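Local coordinates for protein separin (PDB 5U1T) that cleaves the cohesin subunit MCD1/SCC1 at anaphase onset as a caspase-like cysteine protease, driving chromosome segregation, and is held inactive by securin for most of the cell cycle, at residues 504-509 with 526-531; 961-966 with 1284-1289. All coordinates share one frame; numbering follows the deposited sequence.

In the fold
The two contacts lie on opposite sides of the chain's centre, their own centres about 89 Å apart, with no element in common. Contact 1 (504-509 with 526-531) is wholly buried and joins two successive helices separated by 13 residues; no hydrogen bond crosses between its segments, and the edge of a phenylalanine ring against backbone, a serine hydroxyl and aliphatic side chains do the packing. Contact 2 (961-966 with 1284-1289) is partly buried and brings together chain more than 300 residues apart, largely through backbone carbonyls and N-H groups, with proline, leucine and glutamate side chains packed alongside. Both lie away from the probable active-site cysteine, Cys1497: one packs helix against helix, the other bridges extended backbone.

Contact 1 of 2, residues 504-509 with 526-531; sequences LSVLYG and RMIFCS
Phe529 and Ser505 meet because each swings its side chain opposite its own backbone N: Phe529 CG lies anti to that atom (chi1 -177°), as does Ser505 OG (chi1 -169°). The hydroxyl thereby comes over the start of the phenylalanine side chain, with Ser505 OG 3.5 Å from Phe529 CB, while its hydrogen bond goes to the carbonyl of Ser525, one residue before 526-531. The ring reaches back to segment 504-509 of helix 501-509 edge first. Phe529 CE1 approaches Gly509 N to 3.4 Å, and Phe529 CD1 lies 3.5 Å from Gly509 CA; Ser505 O is also at this edge, in the ring plane. Since Gly509 N already donates to Ser505 O within its helix, the ring packs against a satisfied backbone turn. Tyr508 CB borders the same edge, 4.0 Å from Phe529 CE1. To another side, Val506 CG2 faces Ile528 CG2 at 4.3 Å, and both side chains also touch Phe474 of helix 470-485. Trp521 meets the Phe529 ring edge-to-face. With segment axes 8.5 Å apart at closest and only 13° from parallel, this is nearly parallel, buried helix-helix packing, consistent with the helical domain that accompanies the catalytic domain.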
ATOM      1  N   LEU A 504     -23.732 -25.327  -6.688  1.00 52.77           N
ATOM      2  CA  LEU A 504     -23.090 -25.008  -7.961  1.00 55.08           C
ATOM      3  C   LEU A 504     -22.556 -23.550  -7.959  1.00 54.17           C
ATOM      4  O   LEU A 504     -21.483 -23.261  -8.515  1.00 55.35           O
ATOM      5  CB  LEU A 504     -24.054 -25.238  -9.122  1.00 46.96           C
ATOM      6  CG  LEU A 504     -24.360 -26.698  -9.478  1.00 54.13           C
ATOM      7  CD1 LEU A 504     -25.510 -26.776 -10.456  1.00 46.93           C
ATOM      8  CD2 LEU A 504     -23.152 -27.421 -10.047  1.00 49.21           C
ATOM      9  N   SER A 505     -23.296 -22.655  -7.313  1.00 49.25           N
ATOM     10  CA  SER A 505     -22.946 -21.243  -7.259  1.00 54.38           C
ATOM     11  C   SER A 505     -21.645 -20.972  -6.475  1.00 56.24           C
ATOM     12  O   SER A 505     -20.738 -20.306  -6.964  1.00 50.35           O
ATOM     13  CB  SER A 505     -24.096 -20.454  -6.644  1.00 49.54           C
ATOM     14  OG  SER A 505     -23.878 -19.066  -6.810  1.00 56.65           O
ATOM     15  N   VAL A 506     -21.560 -21.508  -5.266  1.00 52.23           N
ATOM     16  CA  VAL A 506     -20.357 -21.361  -4.475  1.00 48.24           C
ATOM     17  C   VAL A 506     -19.189 -22.070  -5.133  1.00 49.36           C
ATOM     18  O   VAL A 506     -18.098 -21.522  -5.184  1.00 55.03           O
ATOM     19  CB  VAL A 506     -20.552 -21.880  -3.038  1.00 50.20           C
ATOM     20  CG1 VAL A 506     -19.246 -21.909  -2.294  1.00 48.89           C
ATOM     21  CG2 VAL A 506     -21.555 -21.004  -2.306  1.00 45.96           C
ATOM     22  N   LEU A 507     -19.402 -23.267  -5.674  1.00 53.12           N
ATOM     23  CA  LEU A 507     -18.285 -24.012  -6.274  1.00 49.55           C
ATOM     24  C   LEU A 507     -17.745 -23.352  -7.547  1.00 47.90           C
ATOM     25  O   LEU A 507     -16.544 -23.218  -7.685  1.00 53.96           O
ATOM     26  CB  LEU A 507     -18.667 -25.463  -6.585  1.00 48.38           C
ATOM     27  CG  LEU A 507     -17.529 -26.312  -7.179  1.00 45.73           C
ATOM     28  CD1 LEU A 507     -16.728 -27.030  -6.120  1.00 46.90           C
ATOM     29  CD2 LEU A 507     -18.050 -27.286  -8.211  1.00 49.82           C
ATOM     30  N   TYR A 508     -18.603 -22.949  -8.476  1.00 49.26           N
ATOM     31  CA  TYR A 508     -18.091 -22.361  -9.705  1.00 55.16           C
ATOM     32  C   TYR A 508     -17.753 -20.880  -9.521  1.00 53.86           C
ATOM     33  O   TYR A 508     -16.943 -20.326 -10.262  1.00 53.49           O
ATOM     34  CB  TYR A 508     -19.081 -22.550 -10.857  1.00 53.37           C
ATOM     35  CG  TYR A 508     -18.954 -23.905 -11.521  1.00 58.50           C
ATOM     36  CD1 TYR A 508     -17.932 -24.159 -12.428  1.00 57.94           C
ATOM     37  CD2 TYR A 508     -19.846 -24.945 -11.230  1.00 59.93           C
ATOM     38  CE1 TYR A 508     -17.792 -25.405 -13.036  1.00 55.40           C
ATOM     39  CE2 TYR A 508     -19.713 -26.194 -11.845  1.00 59.71           C
ATOM     40  CZ  TYR A 508     -18.681 -26.415 -12.750  1.00 56.27           C
ATOM     41  OH  TYR A 508     -18.522 -27.645 -13.370  1.00 57.77           O
ATOM     42  N   GLY A 509     -18.367 -20.252  -8.525  1.00 52.14           N
ATOM     43  CA  GLY A 509     -17.987 -18.918  -8.122  1.00 54.09           C
ATOM     44  C   GLY A 509     -16.498 -18.850  -7.823  1.00 55.83           C
ATOM     45  O   GLY A 509     -15.834 -17.892  -8.204  1.00 56.51           O
ATOM     46  N   ARG A 526     -27.031 -15.962  -8.068  1.00 55.47           N
ATOM     47  CA  ARG A 526     -26.173 -15.262  -9.003  1.00 55.17           C
ATOM     48  C   ARG A 526     -25.367 -14.184  -8.296  1.00 55.08           C
ATOM     49  O   ARG A 526     -24.229 -13.920  -8.676  1.00 52.48           O
ATOM     50  CB  ARG A 526     -26.997 -14.654 -10.121  1.00 57.54           C
ATOM     51  CG  ARG A 526     -27.851 -15.663 -10.820  1.00 56.11           C
ATOM     52  CD  ARG A 526     -28.581 -15.019 -11.949  1.00 56.43           C
ATOM     53  NE  ARG A 526     -27.634 -14.473 -12.902  1.00 59.55           N
ATOM     54  CZ  ARG A 526     -27.968 -13.688 -13.920  1.00 60.23           C
ATOM     55  NH1 ARG A 526     -27.018 -13.242 -14.734  1.00 61.56           N
ATOM     56  NH2 ARG A 526     -29.237 -13.347 -14.121  1.00 55.85           N
ATOM     57  N   MET A 527     -25.952 -13.582  -7.259  1.00 58.85           N
ATOM     58  CA  MET A 527     -25.268 -12.532  -6.496  1.00 54.85           C
ATOM     59  C   MET A 527     -24.089 -13.083  -5.732  1.00 53.06           C
ATOM     60  O   MET A 527     -23.037 -12.478  -5.721  1.00 52.27           O
ATOM     61  CB  MET A 527     -26.223 -11.831  -5.537  1.00 50.18           C
ATOM     62  CG  MET A 527     -27.114 -10.844  -6.242  1.00 52.58           C
ATOM     63  SD  MET A 527     -28.359 -10.064  -5.214  1.00 61.20           S
ATOM     64  CE  MET A 527     -27.404  -8.963  -4.200  1.00 61.89           C
ATOM     65  N   ILE A 528     -24.254 -14.235  -5.098  1.00 52.60           N
ATOM     66  CA  ILE A 528     -23.120 -14.852  -4.440  1.00 51.52           C
ATOM     67  C   ILE A 528     -22.067 -15.171  -5.506  1.00 55.99           C
ATOM     68  O   ILE A 528     -20.884 -14.920  -5.297  1.00 56.59           O
ATOM     69  CB  ILE A 528     -23.514 -16.115  -3.653  1.00 46.82           C
ATOM     70  CG1 ILE A 528     -24.379 -15.726  -2.452  1.00 49.53           C
ATOM     71  CG2 ILE A 528     -22.276 -16.831  -3.154  1.00 47.93           C
ATOM     72  CD1 ILE A 528     -24.850 -16.879  -1.598  1.00 42.05           C
ATOM     73  N   PHE A 529     -22.507 -15.675  -6.661  1.00 52.56           N
ATOM     74  CA  PHE A 529     -21.607 -16.049  -7.758  1.00 52.52           C
ATOM     75  C   PHE A 529     -20.735 -14.889  -8.261  1.00 52.05           C
ATOM     76  O   PHE A 529     -19.517 -15.010  -8.373  1.00 51.89           O
ATOM     77  CB  PHE A 529     -22.427 -16.616  -8.912  1.00 48.02           C
ATOM     78  CG  PHE A 529     -21.609 -17.094 -10.052  1.00 45.75           C
ATOM     79  CD1 PHE A 529     -20.850 -18.247  -9.940  1.00 51.21           C
ATOM     80  CD2 PHE A 529     -21.608 -16.404 -11.255  1.00 50.34           C
ATOM     81  CE1 PHE A 529     -20.084 -18.700 -11.007  1.00 50.88           C
ATOM     82  CE2 PHE A 529     -20.854 -16.850 -12.329  1.00 46.53           C
ATOM     83  CZ  PHE A 529     -20.092 -17.999 -12.206  1.00 49.53           C
ATOM     84  N   CYS A 530     -21.381 -13.775  -8.577  1.00 51.57           N
ATOM     85  CA  CYS A 530     -20.707 -12.545  -8.982  1.00 54.79           C
ATOM     86  C   CYS A 530     -19.677 -12.046  -7.967  1.00 55.12           C
ATOM     87  O   CYS A 530     -18.559 -11.654  -8.321  1.00 50.04           O
ATOM     88  CB  CYS A 530     -21.744 -11.452  -9.214  1.00 53.65           C
ATOM     89  SG  CYS A 530     -22.769 -11.755 -10.637  1.00 54.55           S
ATOM     90  N   SER A 531     -20.078 -12.063  -6.704  1.00 48.95           N
ATOM     91  CA  SER A 531     -19.224 -11.599  -5.631  1.00 50.15           C
ATOM     92  C   SER A 531     -17.996 -12.465  -5.524  1.00 57.32           C
ATOM     93  O   SER A 531     -16.915 -11.970  -5.225  1.00 63.31           O
ATOM     94  CB  SER A 531     -19.980 -11.575  -4.309  1.00 50.00           C
ATOM     95  OG  SER A 531     -21.025 -10.619  -4.386  1.00 55.10           O
TER

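Contact 2 of 2, residues 961-966 with 1284-1289; sequences GIPSSL and KVEDWV
A single antiparallel backbone bridge, reinforced by a tryptophan side chain, joins the chain just after strand 960-962 to the residues leading into helix 1287-1294. Ser965 and Val1285 form its non-hydrogen-bonded pair, their CA atoms 4.5 Å apart, flanked by two backbone bonds. In one, Glu1286 N donates to Ser964 O (2.7 Å) with an almost straight N-H...O angle of 176°, although the donor stands above the carbonyl plane. In the other, Leu966 N donates to Lys1284 O at 3.0 Å; Ser965 OG adds a weak bond to that same oxygen. The indole grips the next carbonyl along: Trp1288 NE1 donates to Pro963 O (2.6 Å) within the ring plane, nearly along the C=O axis at 173°. Val1289 CG2 sits 3.6 Å above the centre of one indole face. Glu1286, its chain bent at chi2, fits between two apolar groups, with OE1 3.6 Å from Pro963 CG and OE2 3.6 Å from Leu966 CD2. Beyond the bridge, Ile962 pairs with His1160 of strand 1157-1163 and packs on helix 1036-1054, Trp1288 touches that strand at Thr1159, and Val1285 and Val1289 rest against helix 1303-1320.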
ATOM      1  N   GLY A 961      22.835  49.799   8.499  1.00 47.05           N
ATOM      2  CA  GLY A 961      24.105  49.129   8.497  1.00 39.88           C
ATOM      3  C   GLY A 961      24.551  48.623   9.837  1.00 47.04           C
ATOM      4  O   GLY A 961      23.959  48.892  10.836  1.00 45.30           O
ATOM      5  N   ILE A 962      25.619  47.864   9.832  1.00 45.77           N
ATOM      6  CA  ILE A 962      26.132  47.245  11.031  1.00 49.74           C
ATOM      7  C   ILE A 962      27.578  46.880  10.791  1.00 52.42           C
ATOM      8  O   ILE A 962      27.924  46.486   9.719  1.00 53.35           O
ATOM      9  CB  ILE A 962      25.281  46.015  11.385  1.00 53.03           C
ATOM     10  CG1 ILE A 962      25.826  45.260  12.564  1.00 53.34           C
ATOM     11  CG2 ILE A 962      25.161  45.083  10.218  1.00 57.71           C
ATOM     12  CD1 ILE A 962      24.735  44.699  13.423  1.00 57.98           C
ATOM     13  N   PRO A 963      28.440  47.001  11.780  1.00 56.64           N
ATOM     14  CA  PRO A 963      28.446  48.078  12.751  1.00 54.54           C
ATOM     15  C   PRO A 963      28.546  49.439  12.139  1.00 55.15           C
ATOM     16  O   PRO A 963      29.322  49.690  11.254  1.00 58.92           O
ATOM     17  CB  PRO A 963      29.720  47.806  13.508  1.00 51.38           C
ATOM     18  CG  PRO A 963      30.620  47.259  12.480  1.00 53.62           C
ATOM     19  CD  PRO A 963      29.790  46.541  11.478  1.00 50.30           C
ATOM     20  N   SER A 964      27.747  50.334  12.651  1.00 50.32           N
ATOM     21  CA  SER A 964      27.718  51.670  12.149  1.00 57.88           C
ATOM     22  C   SER A 964      28.150  52.647  13.227  1.00 54.74           C
ATOM     23  O   SER A 964      28.719  53.666  12.938  1.00 57.18           O
ATOM     24  CB  SER A 964      26.312  51.974  11.680  1.00 58.59           C
ATOM     25  OG  SER A 964      25.425  51.756  12.744  1.00 58.54           O
ATOM     26  N   SER A 965      27.887  52.303  14.470  1.00 51.21           N
ATOM     27  CA  SER A 965      28.206  53.132  15.592  1.00 51.00           C
ATOM     28  C   SER A 965      29.125  52.391  16.545  1.00 61.17           C
ATOM     29  O   SER A 965      29.021  51.205  16.720  1.00 68.64           O
ATOM     30  CB  SER A 965      26.924  53.578  16.271  1.00 49.43           C
ATOM     31  OG  SER A 965      27.146  54.361  17.414  1.00 67.32           O
ATOM     32  N   LEU A 966      30.024  53.125  17.169  1.00 67.07           N
ATOM     33  CA  LEU A 966      30.854  52.605  18.230  1.00 70.20           C
ATOM     34  C   LEU A 966      30.129  52.619  19.545  1.00 73.21           C
ATOM     35  O   LEU A 966      29.518  53.596  19.907  1.00 74.26           O
ATOM     36  CB  LEU A 966      32.108  53.449  18.359  1.00 72.78           C
ATOM     37  CG  LEU A 966      33.232  53.132  17.394  1.00 69.45           C
ATOM     38  CD1 LEU A 966      34.255  54.239  17.381  1.00 55.95           C
ATOM     39  CD2 LEU A 966      33.876  51.842  17.831  1.00 72.32           C
ATOM     40  N   LYS A1284      29.682  58.331  18.176  1.00 54.52           N
ATOM     41  CA  LYS A1284      30.759  58.231  17.207  1.00 53.73           C
ATOM     42  C   LYS A1284      30.436  57.165  16.157  1.00 58.25           C
ATOM     43  O   LYS A1284      29.975  56.075  16.483  1.00 62.02           O
ATOM     44  CB  LYS A1284      32.089  57.947  17.919  1.00 60.95           C
ATOM     45  CG  LYS A1284      32.532  59.075  18.918  1.00 66.21           C
ATOM     46  CD  LYS A1284      33.373  60.227  18.275  1.00 65.25           C
ATOM     47  CE  LYS A1284      33.797  61.294  19.324  1.00 69.68           C
ATOM     48  NZ  LYS A1284      35.077  62.080  19.016  1.00 73.82           N
ATOM     49  N   VAL A1285      30.646  57.518  14.893  1.00 52.32           N
ATOM     50  CA  VAL A1285      30.352  56.655  13.752  1.00 52.98           C
ATOM     51  C   VAL A1285      31.552  55.777  13.431  1.00 52.50           C
ATOM     52  O   VAL A1285      32.674  56.203  13.598  1.00 62.72           O
ATOM     53  CB  VAL A1285      29.978  57.506  12.517  1.00 51.54           C
ATOM     54  CG1 VAL A1285      29.980  56.688  11.288  1.00 50.56           C
ATOM     55  CG2 VAL A1285      28.623  58.138  12.698  1.00 50.63           C
ATOM     56  N   GLU A1286      31.323  54.548  12.995  1.00 58.31           N
ATOM     57  CA  GLU A1286      32.414  53.643  12.609  1.00 55.88           C
ATOM     58  C   GLU A1286      33.287  54.178  11.464  1.00 58.52           C
ATOM     59  O   GLU A1286      32.818  54.935  10.615  1.00 58.41           O
ATOM     60  CB  GLU A1286      31.829  52.285  12.223  1.00 56.71           C
ATOM     61  CG  GLU A1286      31.633  51.353  13.392  1.00 63.50           C
ATOM     62  CD  GLU A1286      32.777  50.361  13.525  1.00 63.96           C
ATOM     63  OE1 GLU A1286      33.213  49.797  12.486  1.00 62.72           O
ATOM     64  OE2 GLU A1286      33.240  50.143  14.668  1.00 70.27           O
ATOM     65  N   ASP A1287      34.549  53.771  11.435  1.00 56.90           N
ATOM     66  CA  ASP A1287      35.486  54.302  10.448  1.00 56.67           C
ATOM     67  C   ASP A1287      35.061  54.030   9.015  1.00 61.07           C
ATOM     68  O   ASP A1287      35.239  54.893   8.147  1.00 63.84           O
ATOM     69  CB  ASP A1287      36.886  53.725  10.645  1.00 60.32           C
ATOM     70  CG  ASP A1287      37.636  54.384  11.768  1.00 60.12           C
ATOM     71  OD1 ASP A1287      37.120  55.364  12.337  1.00 65.24           O
ATOM     72  OD2 ASP A1287      38.746  53.923  12.087  1.00 56.79           O
ATOM     73  N   TRP A1288      34.509  52.845   8.757  1.00 55.75           N
ATOM     74  CA  TRP A1288      34.249  52.456   7.379  1.00 55.25           C
ATOM     75  C   TRP A1288      33.153  53.320   6.797  1.00 53.69           C
ATOM     76  O   TRP A1288      33.053  53.448   5.583  1.00 56.36           O
ATOM     77  CB  TRP A1288      33.880  50.976   7.268  1.00 51.77           C
ATOM     78  CG  TRP A1288      32.565  50.610   7.884  1.00 52.54           C
ATOM     79  CD1 TRP A1288      32.370  50.173   9.153  1.00 54.06           C
ATOM     80  CD2 TRP A1288      31.264  50.649   7.265  1.00 50.60           C
ATOM     81  NE1 TRP A1288      31.035  49.933   9.371  1.00 52.67           N
ATOM     82  CE2 TRP A1288      30.331  50.217   8.232  1.00 51.86           C
ATOM     83  CE3 TRP A1288      30.798  51.000   5.991  1.00 51.23           C
ATOM     84  CZ2 TRP A1288      28.957  50.119   7.969  1.00 49.13           C
ATOM     85  CZ3 TRP A1288      29.422  50.909   5.732  1.00 54.29           C
ATOM     86  CH2 TRP A1288      28.524  50.475   6.721  1.00 53.08           C
ATOM     87  N   VAL A1289      32.335  53.917   7.658  1.00 50.83           N
ATOM     88  CA  VAL A1289      31.292  54.839   7.208  1.00 53.22           C
ATOM     89  C   VAL A1289      31.909  56.174   6.795  1.00 57.54           C
ATOM     90  O   VAL A1289      31.555  56.750   5.762  1.00 51.90           O
ATOM     91  CB  VAL A1289      30.237  55.080   8.300  1.00 48.90           C
ATOM     92  CG1 VAL A1289      29.220  56.138   7.867  1.00 46.43           C
ATOM     93  CG2 VAL A1289      29.544  53.763   8.680  1.00 55.35           C
TER